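N-acetylglucosaminidase (Paenibacillus barengoltzii, PDB 6INX) probably hydrolyses N-acetylglucosamine-containing sugar chains, as an N-acetylglucosaminidase of glycoside hydrolase family 18 built on a TIM barrel. Local coordinates at residues A[85-90]-A[127-132]; A[154-159]-A[168-173]; A[70-75]-A[110-115]; A[42-47]-A[98-103]. All coordinates share one frame; numbering follows the deposited sequence.

Interaction 1 (A[85-90]-A[127-132]); sequences AGRQAM and KANFTL
R87 reaches from one helix across to L132 and N129 of another, and nearly all of the contact is made along its side chain. Its CB already points toward the other helix. With CG beside the backbone N (chi1 -65°), CD comes to 3.6 Å from L132 CB, and the next atom, NE, keeps 3.7 Å from the same L132 CB. A bend at chi3 (-64°) then folds the guanidinium over the leucine, where L132 CD1 sits over the centre of one face, 3.9 Å from R87 CZ. The two helices, 84-100 and 126-148, belong to the outer helical layer of the TIM barrel, and this packing lies at the protein surface. At the tip, R87 NH1 gives a hydrogen bond of 3.0 Å to a water, which in turn donates to N129 OD1 at 2.9 Å. The water thus bridges the two residues, whose flat groups are turned 38° apart and whose side chains cross at about a right angle. The guanidinium has further partners: NH1 donates to A81 O of helix 77-81, and NH2 forms a salt bridge with E84. A leucine in place of R87 would probably leave E84 without its ionic partner and the bridging water without its donor. The N129 side chain also rests on A81, so both residues reach that helix.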
loop_
_atom_site.group_PDB
_atom_site.type_symbol
_atom_site.label_atom_id
_atom_site.label_comp_id
_atom_site.label_asym_id
_atom_site.label_seq_id
_atom_site.Cartn_x
_atom_site.Cartn_y
_atom_site.Cartn_z
ATOM N N ALA A 85 30.297 -7.873 16.566
ATOM C CA ALA A 85 30.275 -9.078 17.388
ATOM C C ALA A 85 29.034 -9.913 17.109
ATOM O O ALA A 85 29.115 -11.139 17.000
ATOM C CB ALA A 85 30.322 -8.697 18.869
ATOM N N GLY A 86 27.873 -9.260 17.000
ATOM C CA GLY A 86 26.646 -9.995 16.745
ATOM C C GLY A 86 26.598 -10.602 15.357
ATOM O O GLY A 86 26.056 -11.696 15.180
ATOM N N ARG A 87 27.158 -9.907 14.361
ATOM C CA ARG A 87 27.225 -10.477 13.016
ATOM C C ARG A 87 28.148 -11.686 12.984
ATOM O O ARG A 87 27.828 -12.704 12.358
ATOM C CB ARG A 87 27.660 -9.415 12.002
ATOM C CG ARG A 87 26.639 -8.295 11.854
ATOM C CD ARG A 87 27.031 -7.289 10.785
ATOM N NE ARG A 87 28.262 -6.552 11.070
ATOM C CZ ARG A 87 28.322 -5.340 11.618
ATOM N NH1 ARG A 87 27.224 -4.702 11.999
ATOM N NH2 ARG A 87 29.506 -4.760 11.783
ATOM N N GLN A 88 29.286 -11.606 13.681
ATOM C CA GLN A 88 30.161 -12.772 13.789
ATOM C C GLN A 88 29.486 -13.914 14.543
ATOM O O GLN A 88 29.672 -15.091 14.205
ATOM C CB GLN A 88 31.473 -12.391 14.477
ATOM C CG GLN A 88 32.357 -11.412 13.716
ATOM C CD GLN A 88 32.935 -12.002 12.443
ATOM O OE1 GLN A 88 33.061 -13.224 12.312
ATOM N NE2 GLN A 88 33.290 -11.134 11.494
ATOM N N ALA A 89 28.727 -13.592 15.598
ATOM C CA ALA A 89 28.044 -14.643 16.352
ATOM C C ALA A 89 27.019 -15.365 15.489
ATOM O O ALA A 89 26.907 -16.594 15.551
ATOM C CB ALA A 89 27.387 -14.051 17.599
ATOM N N MET A 90 26.257 -14.616 14.685
ATOM C CA MET A 90 25.304 -15.243 13.780
ATOM C C MET A 90 26.019 -16.146 12.789
ATOM O O MET A 90 25.553 -17.253 12.498
ATOM C CB MET A 90 24.525 -14.177 13.011
ATOM C CG MET A 90 23.483 -13.447 13.854
ATOM S SD MET A 90 22.099 -14.486 14.349
ATOM C CE MET A 90 21.178 -14.580 12.811
ATOM N N LYS A 127 19.285 -1.291 7.289
ATOM C CA LYS A 127 19.474 -1.341 5.840
ATOM C C LYS A 127 20.921 -1.665 5.485
ATOM O O LYS A 127 21.190 -2.570 4.686
ATOM C CB LYS A 127 19.017 -0.018 5.224
ATOM C CG LYS A 127 19.156 0.041 3.716
ATOM C CD LYS A 127 18.401 1.229 3.161
ATOM C CE LYS A 127 18.646 1.382 1.669
ATOM N NZ LYS A 127 17.770 2.462 1.126
ATOM N N ALA A 128 21.873 -0.956 6.091
ATOM C CA ALA A 128 23.274 -1.291 5.864
ATOM C C ALA A 128 23.676 -2.552 6.621
ATOM O O ALA A 128 24.443 -3.372 6.102
ATOM C CB ALA A 128 24.158 -0.108 6.271
ATOM N N ASN A 129 23.131 -2.749 7.830
ATOM C CA ASN A 129 23.594 -3.848 8.677
ATOM C C ASN A 129 23.169 -5.212 8.137
ATOM O O ASN A 129 23.862 -6.207 8.370
ATOM C CB ASN A 129 23.091 -3.660 10.116
ATOM C CG ASN A 129 23.764 -2.509 10.817
ATOM O OD1 ASN A 129 24.786 -2.009 10.357
ATOM N ND2 ASN A 129 23.192 -2.070 11.917
ATOM N N PHE A 130 22.036 -5.279 7.425
ATOM C CA PHE A 130 21.601 -6.539 6.816
ATOM C C PHE A 130 22.615 -7.029 5.790
ATOM O O PHE A 130 22.941 -8.223 5.745
ATOM C CB PHE A 130 20.223 -6.309 6.177
ATOM C CG PHE A 130 19.564 -7.531 5.572
ATOM C CD1 PHE A 130 19.383 -8.705 6.302
ATOM C CD2 PHE A 130 19.038 -7.462 4.281
ATOM C CE1 PHE A 130 18.719 -9.790 5.752
ATOM C CE2 PHE A 130 18.376 -8.543 3.723
ATOM C CZ PHE A 130 18.215 -9.711 4.456
ATOM N N THR A 131 23.141 -6.115 4.972
ATOM C CA THR A 131 24.168 -6.487 4.005
ATOM C C THR A 131 25.404 -7.012 4.717
ATOM O O THR A 131 25.976 -8.030 4.315
ATOM C CB THR A 131 24.539 -5.272 3.169
ATOM O OG1 THR A 131 23.353 -4.742 2.564
ATOM C CG2 THR A 131 25.534 -5.675 2.078
ATOM N N LEU A 132 25.847 -6.304 5.762
ATOM C CA LEU A 132 27.018 -6.748 6.518
ATOM C C LEU A 132 26.779 -8.102 7.172
ATOM O O LEU A 132 27.680 -8.949 7.216
ATOM C CB LEU A 132 27.379 -5.719 7.588
ATOM C CG LEU A 132 27.680 -4.304 7.103
ATOM C CD1 LEU A 132 27.907 -3.374 8.287
ATOM C CD2 LEU A 132 28.873 -4.307 6.153
HETATM O O HOH W 1 27.131 -1.755 12.126
#

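Interaction 2 (A[154-159]-A[168-173]); sequences LTIAAG and TEMAEV
I156 contributes the most buried surface here, facing M170 and V173 from the strand while both of those residues lie on the short helix 170-173. The contact is purely apolar. With chi1 at 66°, the CG1 branch of I156 is set between the backbone N and the carbonyl carbon, and its extended continuation carries CD1 out to the helix. There CD1 lies 4.1 Å from V173 CG1, the two side chains crossing at about a right angle. The same methyl is 4.3 Å from M170 CE, so a single branch tip meets both partners. M170 gets there by folding back on itself, with chi2 at -51° and chi3 at -53°, whereas V173 simply presents CG1. The helix begins just after E169, whose O accepts V173 N at 2.8 Å, and E169 OE1 is hydrogen-bonded to T131 OG1 of helix 126-148. Y164 of helix 162-166 also packs on both I156 and M170. T155 OG1, next to I156 in the strand, is hydrogen-bonded instead to D107 of the adjacent strand 105-109. Such burial of an outward-facing strand residue under the connection to the next parallel strand is the strand-to-helix packing of a TIM barrel.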
loop_
_atom_site.group_PDB
_atom_site.type_symbol
_atom_site.label_atom_id
_atom_site.label_comp_id
_atom_site.label_asym_id
_atom_site.label_seq_id
_atom_site.Cartn_x
_atom_site.Cartn_y
_atom_site.Cartn_z
ATOM N N LEU A 154 23.325 -20.148 1.343
ATOM C CA LEU A 154 22.743 -19.044 2.099
ATOM C C LEU A 154 21.680 -18.409 1.220
ATOM O O LEU A 154 21.970 -18.005 0.092
ATOM C CB LEU A 154 23.804 -18.005 2.485
ATOM C CG LEU A 154 23.306 -16.863 3.378
ATOM C CD1 LEU A 154 22.842 -17.400 4.730
ATOM C CD2 LEU A 154 24.404 -15.820 3.538
ATOM N N THR A 155 20.450 -18.354 1.722
ATOM C CA THR A 155 19.344 -17.723 1.017
ATOM C C THR A 155 18.630 -16.812 2.001
ATOM O O THR A 155 18.940 -16.797 3.195
ATOM C CB THR A 155 18.359 -18.761 0.455
ATOM O OG1 THR A 155 17.745 -19.464 1.536
ATOM C CG2 THR A 155 19.068 -19.777 -0.445
ATOM N N ILE A 156 17.674 -16.030 1.488
ATOM C CA ILE A 156 16.781 -15.251 2.333
ATOM C C ILE A 156 15.362 -15.429 1.827
ATOM O O ILE A 156 15.123 -15.789 0.675
ATOM C CB ILE A 156 17.116 -13.740 2.391
ATOM C CG1 ILE A 156 16.893 -13.081 1.018
ATOM C CG2 ILE A 156 18.519 -13.513 2.956
ATOM C CD1 ILE A 156 17.031 -11.561 1.035
ATOM N N ALA A 157 14.415 -15.178 2.722
ATOM C CA ALA A 157 13.039 -14.917 2.332
ATOM C C ALA A 157 12.805 -13.424 2.479
ATOM O O ALA A 157 13.077 -12.849 3.545
ATOM C CB ALA A 157 12.067 -15.672 3.237
ATOM N N ALA A 158 12.303 -12.799 1.421
ATOM C CA ALA A 158 12.165 -11.355 1.353
ATOM C C ALA A 158 10.703 -10.954 1.243
ATOM O O ALA A 158 9.904 -11.647 0.607
ATOM C CB ALA A 158 12.922 -10.813 0.138
ATOM N N GLY A 159 10.365 -9.825 1.863
ATOM C CA GLY A 159 9.060 -9.230 1.653
ATOM C C GLY A 159 8.872 -8.779 0.219
ATOM O O GLY A 159 9.824 -8.420 -0.471
ATOM N N THR A 168 16.399 -2.312 2.381
ATOM C CA THR A 168 17.547 -3.169 2.103
ATOM C C THR A 168 18.370 -2.579 0.963
ATOM O O THR A 168 17.980 -1.593 0.327
ATOM C CB THR A 168 17.102 -4.579 1.704
ATOM O OG1 THR A 168 16.226 -4.484 0.577
ATOM C CG2 THR A 168 16.351 -5.252 2.840
ATOM N N GLU A 169 19.512 -3.209 0.709
ATOM C CA GLU A 169 20.403 -2.893 -0.411
ATOM C C GLU A 169 20.479 -4.130 -1.305
ATOM O O GLU A 169 21.486 -4.834 -1.303
ATOM C CB GLU A 169 21.811 -2.523 0.115
ATOM C CG GLU A 169 21.851 -1.393 1.130
ATOM C CD GLU A 169 23.225 -1.212 1.794
ATOM O OE1 GLU A 169 23.998 -2.190 1.926
ATOM O OE2 GLU A 169 23.536 -0.074 2.198
ATOM N N MET A 170 19.410 -4.397 -2.064
ATOM C CA MET A 170 19.277 -5.709 -2.690
ATOM C C MET A 170 20.364 -5.984 -3.723
ATOM O O MET A 170 20.747 -7.142 -3.910
ATOM C CB MET A 170 17.881 -5.889 -3.286
ATOM C CG MET A 170 16.795 -6.166 -2.234
ATOM S SD MET A 170 17.175 -7.516 -1.082
ATOM C CE MET A 170 17.547 -8.824 -2.257
ATOM N N ALA A 171 20.887 -4.946 -4.381
ATOM C CA ALA A 171 21.957 -5.170 -5.349
ATOM C C ALA A 171 23.211 -5.700 -4.669
ATOM O O ALA A 171 23.966 -6.471 -5.271
ATOM C CB ALA A 171 22.267 -3.870 -6.090
ATOM N N GLU A 172 23.443 -5.298 -3.417
ATOM C CA GLU A 172 24.563 -5.828 -2.644
ATOM C C GLU A 172 24.196 -7.157 -1.991
ATOM O O GLU A 172 24.972 -8.116 -2.029
ATOM C CB GLU A 172 24.966 -4.819 -1.570
ATOM C CG GLU A 172 25.441 -3.476 -2.103
ATOM C CD GLU A 172 26.659 -3.603 -2.997
ATOM O OE1 GLU A 172 26.645 -3.027 -4.105
ATOM O OE2 GLU A 172 27.623 -4.288 -2.597
ATOM N N VAL A 173 23.015 -7.211 -1.373
ATOM C CA VAL A 173 22.546 -8.412 -0.681
ATOM C C VAL A 173 22.641 -9.644 -1.581
ATOM O O VAL A 173 23.102 -10.715 -1.159
ATOM C CB VAL A 173 21.104 -8.184 -0.193
ATOM C CG1 VAL A 173 20.408 -9.497 0.129
ATOM C CG2 VAL A 173 21.082 -7.216 1.002
#

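Interaction 3 (A[70-75]-A[110-115]); sequences GGWSAG and WEYPCY
E111 N, G71 O and A74 O converge on one water: the amide donates to it at 3.0 Å, and each carbonyl oxygen lies 2.8 Å from it as an acceptor, though it cannot serve every nearby acceptor at once. A second water spans the loops between S73 N and E111 O. The E111 side chain, extended beyond CG (chi2 -175°), brings OE1 to 3.4 Å from W72 CE3, at the edge of the indole and in its plane, with the carboxylate turned 48° from the ring. Further along that edge W72 CZ3 meets Y112 CE2 at 3.8 Å, while a cis peptide joins E111 to Y112. E111 closes the DxxDxDxE signature of family 18, whose last glutamate is the proton donor in relatives, consistent with an active-site position here; its OE2 lies close to D109. An alanine in place of E111 would probably open a gap at the W72 edge where OE1 sits and deprive the signature of the carboxylate set beside D109. The two loops follow the parallel strands 64-70 and 105-109 at the C-terminal mouth of the barrel, with M183 of strand 179-183 against E111 and Y112, and F77 of helix 77-81 stacked on W110.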
loop_
_atom_site.group_PDB
_atom_site.type_symbol
_atom_site.label_atom_id
_atom_site.label_comp_id
_atom_site.label_asym_id
_atom_site.label_seq_id
_atom_site.Cartn_x
_atom_site.Cartn_y
_atom_site.Cartn_z
ATOM N N GLY A 70 14.121 -17.542 11.775
ATOM C CA GLY A 70 13.296 -16.359 11.919
ATOM C C GLY A 70 11.826 -16.663 11.771
ATOM O O GLY A 70 11.285 -17.495 12.506
ATOM N N GLY A 71 11.170 -16.000 10.820
ATOM C CA GLY A 71 9.731 -16.070 10.676
ATOM C C GLY A 71 9.064 -14.848 11.279
ATOM O O GLY A 71 9.682 -14.039 11.974
ATOM N N TRP A 72 7.766 -14.715 11.003
ATOM C CA TRP A 72 7.033 -13.552 11.487
ATOM C C TRP A 72 7.025 -13.511 13.009
ATOM O O TRP A 72 6.655 -14.487 13.668
ATOM C CB TRP A 72 5.597 -13.572 10.965
ATOM C CG TRP A 72 4.816 -12.350 11.366
ATOM C CD1 TRP A 72 3.870 -12.260 12.351
ATOM C CD2 TRP A 72 4.932 -11.045 10.806
ATOM N NE1 TRP A 72 3.384 -10.976 12.424
ATOM C CE2 TRP A 72 4.022 -10.208 11.486
ATOM C CE3 TRP A 72 5.714 -10.501 9.789
ATOM C CZ2 TRP A 72 3.874 -8.854 11.177
ATOM C CZ3 TRP A 72 5.573 -9.154 9.485
ATOM C CH2 TRP A 72 4.659 -8.346 10.178
ATOM N N SER A 73 7.459 -12.375 13.558
ATOM C CA SER A 73 7.537 -12.057 14.983
ATOM C C SER A 73 8.746 -12.653 15.685
ATOM O O SER A 73 8.867 -12.512 16.907
ATOM C CB SER A 73 6.260 -12.352 15.777
ATOM O OG SER A 73 5.164 -11.645 15.221
ATOM N N ALA A 74 9.656 -13.284 14.953
ATOM C CA ALA A 74 10.880 -13.798 15.547
ATOM C C ALA A 74 11.881 -12.656 15.657
ATOM O O ALA A 74 12.300 -12.089 14.640
ATOM C CB ALA A 74 11.444 -14.916 14.669
ATOM N N GLY A 75 12.284 -12.325 16.886
ATOM C CA GLY A 75 13.138 -11.182 17.114
ATOM C C GLY A 75 14.608 -11.548 17.181
ATOM O O GLY A 75 15.017 -12.681 16.934
ATOM N N TRP A 110 14.387 -12.846 8.297
ATOM C CA TRP A 110 14.185 -11.660 9.124
ATOM C C TRP A 110 13.075 -10.821 8.495
ATOM O O TRP A 110 13.188 -10.388 7.346
ATOM C CB TRP A 110 15.510 -10.890 9.152
ATOM C CG TRP A 110 15.536 -9.543 9.848
ATOM C CD1 TRP A 110 14.515 -8.911 10.507
ATOM C CD2 TRP A 110 16.667 -8.676 9.947
ATOM N NE1 TRP A 110 14.946 -7.698 11.002
ATOM C CE2 TRP A 110 16.266 -7.531 10.672
ATOM C CE3 TRP A 110 17.988 -8.762 9.502
ATOM C CZ2 TRP A 110 17.135 -6.486 10.953
ATOM C CZ3 TRP A 110 18.855 -7.730 9.800
ATOM C CH2 TRP A 110 18.420 -6.593 10.500
ATOM N N GLU A 111 11.992 -10.606 9.235
ATOM C CA GLU A 111 10.819 -9.935 8.683
ATOM C C GLU A 111 10.539 -8.673 9.490
ATOM O O GLU A 111 9.760 -8.719 10.441
ATOM C CB GLU A 111 9.624 -10.911 8.694
ATOM C CG GLU A 111 9.909 -12.173 7.870
ATOM C CD GLU A 111 8.719 -13.121 7.754
ATOM O OE1 GLU A 111 7.587 -12.726 8.074
ATOM O OE2 GLU A 111 8.927 -14.279 7.326
ATOM N N TYR A 112 11.170 -7.549 9.144
ATOM C CA TYR A 112 12.073 -7.375 8.001
ATOM C C TYR A 112 13.072 -6.290 8.414
ATOM O O TYR A 112 12.761 -5.486 9.291
ATOM C CB TYR A 112 11.315 -6.843 6.772
ATOM C CG TYR A 112 9.991 -7.515 6.465
ATOM C CD1 TYR A 112 9.928 -8.650 5.659
ATOM C CD2 TYR A 112 8.800 -7.000 6.974
ATOM C CE1 TYR A 112 8.698 -9.265 5.380
ATOM C CE2 TYR A 112 7.594 -7.596 6.702
ATOM C CZ TYR A 112 7.542 -8.715 5.906
ATOM O OH TYR A 112 6.307 -9.291 5.664
ATOM N N PRO A 113 14.237 -6.211 7.766
ATOM C CA PRO A 113 15.184 -5.135 8.095
ATOM C C PRO A 113 14.519 -3.769 7.987
ATOM O O PRO A 113 13.886 -3.458 6.975
ATOM C CB PRO A 113 16.282 -5.298 7.036
ATOM C CG PRO A 113 16.232 -6.749 6.652
ATOM C CD PRO A 113 14.763 -7.123 6.729
ATOM N N CYS A 114 14.624 -2.973 9.064
ATOM C CA CYS A 114 14.084 -1.620 9.229
ATOM C C CYS A 114 12.640 -1.587 9.721
ATOM O O CYS A 114 12.126 -0.498 10.003
ATOM C CB CYS A 114 14.217 -0.728 7.978
ATOM S SG CYS A 114 15.905 -0.499 7.355
ATOM N N TYR A 115 11.974 -2.734 9.827
ATOM C CA TYR A 115 10.542 -2.794 10.111
ATOM C C TYR A 115 10.282 -3.532 11.417
ATOM O O TYR A 115 10.719 -4.672 11.592
ATOM C CB TYR A 115 9.781 -3.424 8.935
ATOM C CG TYR A 115 9.960 -2.572 7.707
ATOM C CD1 TYR A 115 9.240 -1.395 7.560
ATOM C CD2 TYR A 115 10.897 -2.893 6.736
ATOM C CE1 TYR A 115 9.417 -0.578 6.472
ATOM C CE2 TYR A 115 11.086 -2.077 5.634
ATOM C CZ TYR A 115 10.342 -0.917 5.510
ATOM O OH TYR A 115 10.539 -0.095 4.419
HETATM O O HOH W 2 11.685 -12.068 11.865
HETATM O O HOH W 3 9.277 -10.718 12.297
#

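Interaction 4 (A[42-47]-A[98-103]); sequences IQTGHL and VTEYAL
T44 opens a type I turn that runs to L47 and is closed by L47 N to T44 O at 3.0 Å, while across from it Y101 is the first residue to leave helical geometry after helix 84-100; the CA atoms of T44 and Y101 are 9.9 Å apart. The side chains close that distance. Those of T44 and Y101 run antiparallel alongside one another, and T44 OG1 comes to the edge of the tyrosine ring, near its plane, 3.8 Å from Y101 CE2. The threonine hydroxyl takes the position between the backbone N and the carbonyl carbon (chi1 60°), which places OG1 beside the Y101 ring. T44 follows strand 41-43, the short return arm of a hairpin with barrel strand 29-38, whereas E100 and Y101 stand where helix 84-100 gives way to the link into strand 105-109. The contact thus joins the turn after the added hairpin strand 41-43 to a helix-to-strand turn of the TIM barrel. Water completes the meeting: it lies 2.7 Å from T44 OG1 and donates a 2.8 Å hydrogen bond to E100 OE1. The direct separation of T44 OG1 and E100 OE1 is 4.3 Å, a gap that the single water spans. The other carboxylate oxygen of E100 is held in a salt bridge with R96, one turn back on the same helix, which gives the acidic group a partner on each of its two oxygens. T44 also packs on L67 of strand 64-70, and Y101 rests on L50 in the loop before helix 53-59.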
loop_
_atom_site.group_PDB
_atom_site.type_symbol
_atom_site.label_atom_id
_atom_site.label_comp_id
_atom_site.label_asym_id
_atom_site.label_seq_id
_atom_site.Cartn_x
_atom_site.Cartn_y
_atom_site.Cartn_z
ATOM N N ILE A 42 21.997 -18.209 16.217
ATOM C CA ILE A 42 20.962 -19.136 15.768
ATOM C C ILE A 42 20.827 -20.273 16.766
ATOM O O ILE A 42 21.816 -20.924 17.131
ATOM C CB ILE A 42 21.317 -19.670 14.372
ATOM C CG1 ILE A 42 21.260 -18.533 13.353
ATOM C CG2 ILE A 42 20.347 -20.769 13.957
ATOM C CD1 ILE A 42 21.905 -18.884 12.005
ATOM N N GLN A 43 19.595 -20.528 17.199
ATOM C CA GLN A 43 19.282 -21.556 18.181
ATOM C C GLN A 43 18.497 -22.674 17.512
ATOM O O GLN A 43 17.519 -22.410 16.807
ATOM C CB GLN A 43 18.443 -20.963 19.314
ATOM C CG GLN A 43 19.082 -19.788 20.040
ATOM C CD GLN A 43 20.376 -20.158 20.739
ATOM O OE1 GLN A 43 20.572 -21.306 21.160
ATOM N NE2 GLN A 43 21.283 -19.190 20.855
ATOM N N THR A 44 18.919 -23.921 17.752
ATOM C CA THR A 44 18.237 -25.100 17.223
ATOM C C THR A 44 17.720 -26.046 18.300
ATOM O O THR A 44 17.115 -27.065 17.956
ATOM C CB THR A 44 19.154 -25.888 16.270
ATOM O OG1 THR A 44 20.325 -26.311 16.976
ATOM C CG2 THR A 44 19.556 -25.027 15.075
ATOM N N GLY A 45 17.927 -25.736 19.584
ATOM C CA GLY A 45 17.623 -26.679 20.650
ATOM C C GLY A 45 16.152 -27.004 20.810
ATOM O O GLY A 45 15.817 -28.046 21.382
ATOM N N HIS A 46 15.266 -26.139 20.326
ATOM C CA HIS A 46 13.836 -26.402 20.406
ATOM C C HIS A 46 13.339 -27.305 19.282
ATOM O O HIS A 46 12.211 -27.805 19.361
ATOM C CB HIS A 46 13.077 -25.076 20.345
ATOM C CG HIS A 46 13.371 -24.284 19.107
ATOM N ND1 HIS A 46 14.600 -23.700 18.871
ATOM C CD2 HIS A 46 12.608 -24.005 18.023
ATOM C CE1 HIS A 46 14.578 -23.094 17.697
ATOM N NE2 HIS A 46 13.379 -23.258 17.165
ATOM N N LEU A 47 14.138 -27.517 18.240
ATOM C CA LEU A 47 13.708 -28.334 17.112
ATOM C C LEU A 47 13.911 -29.809 17.431
ATOM O O LEU A 47 14.913 -30.195 18.037
ATOM C CB LEU A 47 14.513 -27.955 15.870
ATOM C CG LEU A 47 14.403 -26.475 15.495
ATOM C CD1 LEU A 47 15.412 -26.107 14.422
ATOM C CD2 LEU A 47 12.981 -26.141 15.042
ATOM N N VAL A 98 25.331 -26.240 10.511
ATOM C CA VAL A 98 25.664 -27.135 9.397
ATOM C C VAL A 98 26.705 -28.185 9.749
ATOM O O VAL A 98 26.917 -29.118 8.960
ATOM C CB VAL A 98 26.054 -26.398 8.101
ATOM C CG1 VAL A 98 25.003 -25.370 7.731
ATOM C CG2 VAL A 98 27.442 -25.757 8.218
ATOM N N THR A 99 27.379 -28.058 10.893
ATOM C CA THR A 99 28.304 -29.102 11.325
ATOM C C THR A 99 27.703 -30.040 12.359
ATOM O O THR A 99 28.134 -31.197 12.454
ATOM C CB THR A 99 29.612 -28.501 11.860
ATOM O OG1 THR A 99 29.339 -27.584 12.926
ATOM C CG2 THR A 99 30.369 -27.791 10.750
ATOM N N GLU A 100 26.712 -29.576 13.122
ATOM C CA GLU A 100 26.024 -30.408 14.100
ATOM C C GLU A 100 24.970 -31.299 13.460
ATOM O O GLU A 100 24.667 -32.372 13.996
ATOM C CB GLU A 100 25.349 -29.525 15.155
ATOM C CG GLU A 100 26.297 -28.911 16.164
ATOM C CD GLU A 100 25.566 -28.196 17.300
ATOM O OE1 GLU A 100 24.413 -27.758 17.097
ATOM O OE2 GLU A 100 26.146 -28.082 18.404
ATOM N N TYR A 101 24.394 -30.871 12.338
ATOM C CA TYR A 101 23.304 -31.590 11.699
ATOM C C TYR A 101 23.549 -31.665 10.201
ATOM O O TYR A 101 24.398 -30.958 9.653
ATOM C CB TYR A 101 21.961 -30.899 11.971
ATOM C CG TYR A 101 21.612 -30.847 13.431
ATOM C CD1 TYR A 101 21.262 -32.004 14.116
ATOM C CD2 TYR A 101 21.646 -29.651 14.132
ATOM C CE1 TYR A 101 20.946 -31.974 15.450
ATOM C CE2 TYR A 101 21.336 -29.608 15.476
ATOM C CZ TYR A 101 20.983 -30.777 16.129
ATOM O OH TYR A 101 20.665 -30.762 17.469
ATOM N N ALA A 102 22.760 -32.510 9.532
ATOM C CA ALA A 102 22.901 -32.723 8.100
ATOM C C ALA A 102 22.189 -31.612 7.340
ATOM O O ALA A 102 21.322 -31.870 6.499
ATOM C CB ALA A 102 22.352 -34.095 7.704
ATOM N N LEU A 103 22.542 -30.377 7.652
ATOM C CA LEU A 103 21.975 -29.207 7.001
ATOM C C LEU A 103 22.935 -28.720 5.926
ATOM O O LEU A 103 24.157 -28.751 6.109
ATOM C CB LEU A 103 21.752 -28.093 8.024
ATOM C CG LEU A 103 20.649 -28.369 9.042
ATOM C CD1 LEU A 103 20.755 -27.445 10.250
ATOM C CD2 LEU A 103 19.288 -28.219 8.381
HETATM O O HOH W 4 22.758 -25.818 15.853
#

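From the N terminus, interaction 4 opens first and ties the turn after strand 41-43 to the end of helix 84-100. Before it closes, interaction 3 opens after strand 64-70 and interaction 1 on helix 84-100; interaction 3 then closes after strand 105-109 and interaction 1 on helix 126-148. These three contacts all cross one another, none nesting, and so interlock successive strand-helix units of the barrel. Interaction 2 follows in series, closing the short loop from strand 153-159, through helix 162-166, to helix 170-173. Interaction 1 touches each of the others: F130 packs on W110, P113 and T168, and M90 meets I42. G159 also packs on Y112, joining interactions 2 and 3.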